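Local coordinates for transcriptional regulator, LacI family (Lactobacillus brevis, PDB 3JY6), which probably regulates transcription by binding DNA at cis-regulatory sites, as other LacI-family proteins do, its crystallised part having the fold of periplasmic binding proteins, at residues A[10-15]-A[66-71]; A[45-50]-A[70-75]. One frame throughout, in Å; residues are numbered along the deposited sequence.

Contact 1 of 2, residues A[10-15]-A[66-71]; sequences IAVIVA and GLILQS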
loop_
_atom_site.group_PDB
_atom_site.type_symbol
_atom_site.label_atom_id
_atom_site.label_comp_id
_atom_site.label_asym_id
_atom_site.label_seq_id
_atom_site.Cartn_x
_atom_site.Cartn_y
_atom_site.Cartn_z
ATOM N N ILE A 10 -11.234 -12.933 12.646
ATOM C CA ILE A 10 -10.471 -13.784 11.743
ATOM C C ILE A 10 -9.123 -13.115 11.514
ATOM O O ILE A 10 -9.058 -11.958 11.091
ATOM C CB ILE A 10 -11.187 -13.958 10.384
ATOM C CG1 ILE A 10 -12.563 -14.589 10.611
ATOM C CG2 ILE A 10 -10.346 -14.839 9.445
ATOM C CD1 ILE A 10 -12.516 -15.946 11.323
ATOM N N ALA A 11 -8.046 -13.830 11.804
ATOM C CA ALA A 11 -6.713 -13.280 11.614
ATOM C C ALA A 11 -6.277 -13.430 10.168
ATOM O O ALA A 11 -6.447 -14.478 9.555
ATOM C CB ALA A 11 -5.695 -13.980 12.534
ATOM N N VAL A 12 -5.708 -12.369 9.615
ATOM C CA VAL A 12 -5.222 -12.429 8.252
ATOM C C VAL A 12 -3.746 -12.042 8.314
ATOM O O VAL A 12 -3.416 -10.928 8.699
ATOM C CB VAL A 12 -5.992 -11.457 7.350
ATOM C CG1 VAL A 12 -5.552 -11.639 5.908
ATOM C CG2 VAL A 12 -7.515 -11.695 7.493
ATOM N N ILE A 13 -2.857 -12.966 7.974
ATOM C CA ILE A 13 -1.430 -12.639 8.011
ATOM C C ILE A 13 -0.902 -12.495 6.590
ATOM O O ILE A 13 -0.908 -13.457 5.828
ATOM C CB ILE A 13 -0.589 -13.739 8.728
ATOM C CG1 ILE A 13 -1.015 -13.884 10.187
ATOM C CG2 ILE A 13 0.882 -13.356 8.725
ATOM C CD1 ILE A 13 -0.179 -14.946 10.966
ATOM N N VAL A 14 -0.452 -11.294 6.230
ATOM C CA VAL A 14 0.094 -11.094 4.888
ATOM C C VAL A 14 1.617 -11.041 4.940
ATOM O O VAL A 14 2.205 -10.751 5.981
ATOM C CB VAL A 14 -0.451 -9.804 4.226
ATOM C CG1 VAL A 14 -1.962 -9.874 4.178
ATOM C CG2 VAL A 14 0.005 -8.565 4.992
ATOM N N ALA A 15 2.247 -11.350 3.811
ATOM C CA ALA A 15 3.697 -11.344 3.707
ATOM C C ALA A 15 4.286 -9.981 4.056
ATOM O O ALA A 15 5.248 -9.883 4.807
ATOM C CB ALA A 15 4.112 -11.772 2.277
ATOM N N GLY A 66 -10.299 -17.901 13.150
ATOM C CA GLY A 66 -9.831 -18.399 11.870
ATOM C C GLY A 66 -8.555 -17.723 11.417
ATOM O O GLY A 66 -8.194 -16.647 11.903
ATOM N N LEU A 67 -7.875 -18.358 10.474
ATOM C CA LEU A 67 -6.632 -17.838 9.955
ATOM C C LEU A 67 -6.599 -17.898 8.435
ATOM O O LEU A 67 -6.838 -18.948 7.839
ATOM C CB LEU A 67 -5.442 -18.646 10.515
ATOM C CG LEU A 67 -4.055 -18.375 9.914
ATOM C CD1 LEU A 67 -3.681 -16.926 10.162
ATOM C CD2 LEU A 67 -3.016 -19.298 10.513
ATOM N N ILE A 68 -6.332 -16.757 7.815
ATOM C CA ILE A 68 -6.192 -16.711 6.368
ATOM C C ILE A 68 -4.709 -16.409 6.208
ATOM O O ILE A 68 -4.206 -15.373 6.671
ATOM C CB ILE A 68 -7.070 -15.631 5.731
ATOM C CG1 ILE A 68 -8.546 -15.940 6.023
ATOM C CG2 ILE A 68 -6.821 -15.592 4.241
ATOM C CD1 ILE A 68 -9.536 -15.022 5.358
ATOM N N LEU A 69 -4.004 -17.337 5.577
ATOM C CA LEU A 69 -2.562 -17.221 5.441
ATOM C C LEU A 69 -2.035 -16.833 4.062
ATOM O O LEU A 69 -2.174 -17.582 3.096
ATOM C CB LEU A 69 -1.945 -18.551 5.875
ATOM C CG LEU A 69 -0.453 -18.684 6.148
ATOM C CD1 LEU A 69 -0.077 -17.864 7.380
ATOM C CD2 LEU A 69 -0.125 -20.167 6.375
ATOM N N GLN A 70 -1.427 -15.657 3.972
ATOM C CA GLN A 70 -0.856 -15.201 2.711
ATOM C C GLN A 70 0.603 -14.906 3.022
ATOM O O GLN A 70 1.137 -13.856 2.648
ATOM C CB GLN A 70 -1.578 -13.932 2.221
ATOM C CG GLN A 70 -1.281 -13.536 0.763
ATOM C CD GLN A 70 -0.220 -12.466 0.637
ATOM O OE1 GLN A 70 -0.363 -11.364 1.174
ATOM N NE2 GLN A 70 0.853 -12.777 -0.087
ATOM N N SER A 71 1.236 -15.834 3.736
ATOM C CA SER A 71 2.628 -15.675 4.129
ATOM C C SER A 71 3.525 -16.899 3.939
ATOM O O SER A 71 3.201 -17.804 3.171
ATOM C CB SER A 71 2.686 -15.186 5.574
ATOM O OG SER A 71 1.463 -15.463 6.229
#
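Strands 10-14 and 66-70 run side by side in the same direction, their axes 4.7 Å apart at closest approach and 17° from parallel. Ala11 N donates to Gly66 O at 2.8 Å, and Ala11 O accepts from Ile68 N at 2.9 Å; Ile13 repeats this with Ile68 O and Gln70 N, the usual alternation of a parallel pair. The CD1 of Ile10 lies 3.5 Å from Gly66 N; a CB on Gly66 would clash with that methyl, so the missing side chain lets the isoleucine lie against the strand. Val12 and Ile68 share that face, and the CG1 of Ile68 meets Ile10 CG2 at 4.0 Å. On the reverse face Leu67 holds CG anti to its backbone N (chi1 171°), which swings CD1 across to Ile13 CG1, 4.0 Å away. Branched aliphatic residues suit such strands because both faces are buried. Gln70 bends at chi2 (-98°) and lays OE1 3.4 Å from Val14 CB; that oxygen accepts from Ser22. Helix 20-34 covers Val12 and Val14, helix 236-251 touches Ile10 and Ile68, and helix 49-60 packs on Ala11, Ile13 and Leu67, while strand 39-44 bonds to the other edge of 10-14.

Contact 2 of 2, residues A[45-50]-A[70-75]; sequences ANADIE and QSFSNP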
loop_
_atom_site.group_PDB
_atom_site.type_symbol
_atom_site.label_atom_id
_atom_site.label_comp_id
_atom_site.label_asym_id
_atom_site.label_seq_id
_atom_site.Cartn_x
_atom_site.Cartn_y
_atom_site.Cartn_z
ATOM N N ALA A 45 3.535 -9.773 8.483
ATOM C CA ALA A 45 4.687 -10.645 8.707
ATOM C C ALA A 45 5.985 -9.859 8.466
ATOM O O ALA A 45 7.068 -10.268 8.903
ATOM C CB ALA A 45 4.610 -11.860 7.800
ATOM N N ASN A 46 5.865 -8.730 7.767
ATOM C CA ASN A 46 7.006 -7.852 7.508
ATOM C C ASN A 46 8.207 -8.607 6.931
ATOM O O ASN A 46 9.353 -8.327 7.259
ATOM C CB ASN A 46 7.374 -7.147 8.821
ATOM C CG ASN A 46 8.230 -5.905 8.614
ATOM O OD1 ASN A 46 8.235 -5.299 7.536
ATOM N ND2 ASN A 46 8.941 -5.504 9.662
ATOM N N ALA A 47 7.917 -9.576 6.070
ATOM C CA ALA A 47 8.929 -10.398 5.411
ATOM C C ALA A 47 9.830 -11.188 6.358
ATOM O O ALA A 47 10.878 -11.679 5.945
ATOM C CB ALA A 47 9.777 -9.530 4.492
ATOM N N ASP A 48 9.436 -11.314 7.623
ATOM C CA ASP A 48 10.246 -12.062 8.579
ATOM C C ASP A 48 9.489 -13.316 9.031
ATOM O O ASP A 48 8.402 -13.237 9.604
ATOM C CB ASP A 48 10.609 -11.178 9.779
ATOM C CG ASP A 48 11.494 -11.892 10.780
ATOM O OD1 ASP A 48 12.212 -12.830 10.371
ATOM O OD2 ASP A 48 11.485 -11.509 11.972
ATOM N N ILE A 49 10.066 -14.481 8.749
ATOM C CA ILE A 49 9.437 -15.741 9.116
ATOM C C ILE A 49 9.414 -15.921 10.629
ATOM O O ILE A 49 8.576 -16.642 11.158
ATOM C CB ILE A 49 10.149 -16.947 8.440
ATOM C CG1 ILE A 49 9.446 -18.257 8.821
ATOM C CG2 ILE A 49 11.612 -16.996 8.853
ATOM C CD1 ILE A 49 8.016 -18.359 8.340
ATOM N N GLU A 50 10.339 -15.264 11.326
ATOM C CA GLU A 50 10.377 -15.336 12.785
ATOM C C GLU A 50 9.261 -14.452 13.341
ATOM O O GLU A 50 8.581 -14.798 14.311
ATOM C CB GLU A 50 11.726 -14.847 13.317
ATOM C CG GLU A 50 12.822 -15.895 13.271
ATOM C CD GLU A 50 12.354 -17.235 13.810
ATOM O OE1 GLU A 50 11.783 -18.026 13.030
ATOM O OE2 GLU A 50 12.538 -17.493 15.015
ATOM N N GLN A 70 -1.427 -15.657 3.972
ATOM C CA GLN A 70 -0.856 -15.201 2.711
ATOM C C GLN A 70 0.603 -14.906 3.022
ATOM O O GLN A 70 1.137 -13.856 2.648
ATOM C CB GLN A 70 -1.578 -13.932 2.221
ATOM C CG GLN A 70 -1.281 -13.536 0.763
ATOM C CD GLN A 70 -0.220 -12.466 0.637
ATOM O OE1 GLN A 70 -0.363 -11.364 1.174
ATOM N NE2 GLN A 70 0.853 -12.777 -0.087
ATOM N N SER A 71 1.236 -15.834 3.736
ATOM C CA SER A 71 2.628 -15.675 4.129
ATOM C C SER A 71 3.525 -16.899 3.939
ATOM O O SER A 71 3.201 -17.804 3.171
ATOM C CB SER A 71 2.686 -15.186 5.574
ATOM O OG SER A 71 1.463 -15.463 6.229
ATOM N N PHE A 72 4.640 -16.918 4.664
ATOM C CA PHE A 72 5.663 -17.960 4.556
ATOM C C PHE A 72 5.547 -19.273 5.338
ATOM O O PHE A 72 6.127 -20.272 4.930
ATOM C CB PHE A 72 7.014 -17.336 4.896
ATOM C CG PHE A 72 7.125 -15.882 4.525
ATOM C CD1 PHE A 72 7.175 -15.490 3.188
ATOM C CD2 PHE A 72 7.192 -14.900 5.518
ATOM C CE1 PHE A 72 7.294 -14.134 2.842
ATOM C CE2 PHE A 72 7.310 -13.549 5.187
ATOM C CZ PHE A 72 7.362 -13.163 3.847
ATOM N N SER A 73 4.832 -19.277 6.456
ATOM C CA SER A 73 4.698 -20.478 7.287
ATOM C C SER A 73 4.220 -21.742 6.586
ATOM O O SER A 73 3.180 -21.732 5.913
ATOM C CB SER A 73 3.757 -20.203 8.460
ATOM O OG SER A 73 4.331 -19.311 9.388
ATOM N N ASN A 74 4.976 -22.830 6.749
ATOM C CA ASN A 74 4.579 -24.110 6.173
ATOM C C ASN A 74 3.610 -24.730 7.188
ATOM O O ASN A 74 3.440 -24.212 8.297
ATOM C CB ASN A 74 5.779 -25.056 5.981
ATOM C CG ASN A 74 6.794 -24.543 4.974
ATOM O OD1 ASN A 74 6.446 -24.182 3.846
ATOM N ND2 ASN A 74 8.067 -24.530 5.373
ATOM N N PRO A 75 2.960 -25.838 6.820
ATOM C CA PRO A 75 2.020 -26.497 7.727
ATOM C C PRO A 75 2.639 -27.024 9.026
ATOM O O PRO A 75 1.971 -27.005 10.059
ATOM C CB PRO A 75 1.430 -27.599 6.859
ATOM C CG PRO A 75 1.441 -26.959 5.491
ATOM C CD PRO A 75 2.812 -26.356 5.449
#
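Phe72 reaches from the loop after strand 66-70 to the turn that leads into helix 49-60, a meeting of two loops at the C-terminal ends of parallel strands in this Rossmann-like, periplasmic-binding-protein fold. Its CG stands anti to the carbonyl carbon, with chi1 pulled to -31°, and the ring extends toward residues 45-48. There it presents an edge to the backbone of Ala47, whose CA lies near the ring plane, 3.5 Å from Phe72 CZ. Asn46 and Ala47 take the left-handed backbone angles of a type I' turn, closed by Asp48 N on Ala45 O at 2.9 Å; asparagine tolerates them readily, alanine less so. The CB of Ala47 points away from residues 70-75, so the ring meets CA first. That of Ala45 points toward them and meets Phe72 CE2 obliquely at 4.1 Å. Ile49, in the first turn of the helix, keeps CG1 anti to its backbone N (chi1 -179°); this long branch crosses the Phe72 side chain and sets CD1 3.7 Å from Phe72 CB. Glu52, farther along the same helix, accepts from Phe72 N and hydrogen-bonds Ser73 OG, tying the loop to the helix start. Asn46 OD1 forms a hydrogen bond with Lys27 NZ of the second subunit. Asp48, as N-cap, suits the helix start through its carboxylate: OD1 takes a weak hydrogen bond from Glu50 N at 3.2 Å.

Contact 1 is core and contact 2 lies nearer the surface, although their centres are only about 10 Å apart. Strand 66-70 of contact 1 runs on through Ser71 into the loop of contact 2, so Gln70 and Ser71 belong to both. Chemistry changes along that path: regular main-chain hydrogen bonds and aliphatic packing on two covered faces give way to Phe72 packed against a turn and the isoleucine that begins a helix, with no hydrogen bond across the pair. The 10-15 segment joins them, since Val14 O and Ala15 O probably accept from Ala45 N and Ala47 N, while the methyl of Ala15 packs on Phe72. Helix 49-60 serves both, its body covering the sheet in contact 1 and its first turn entering contact 2.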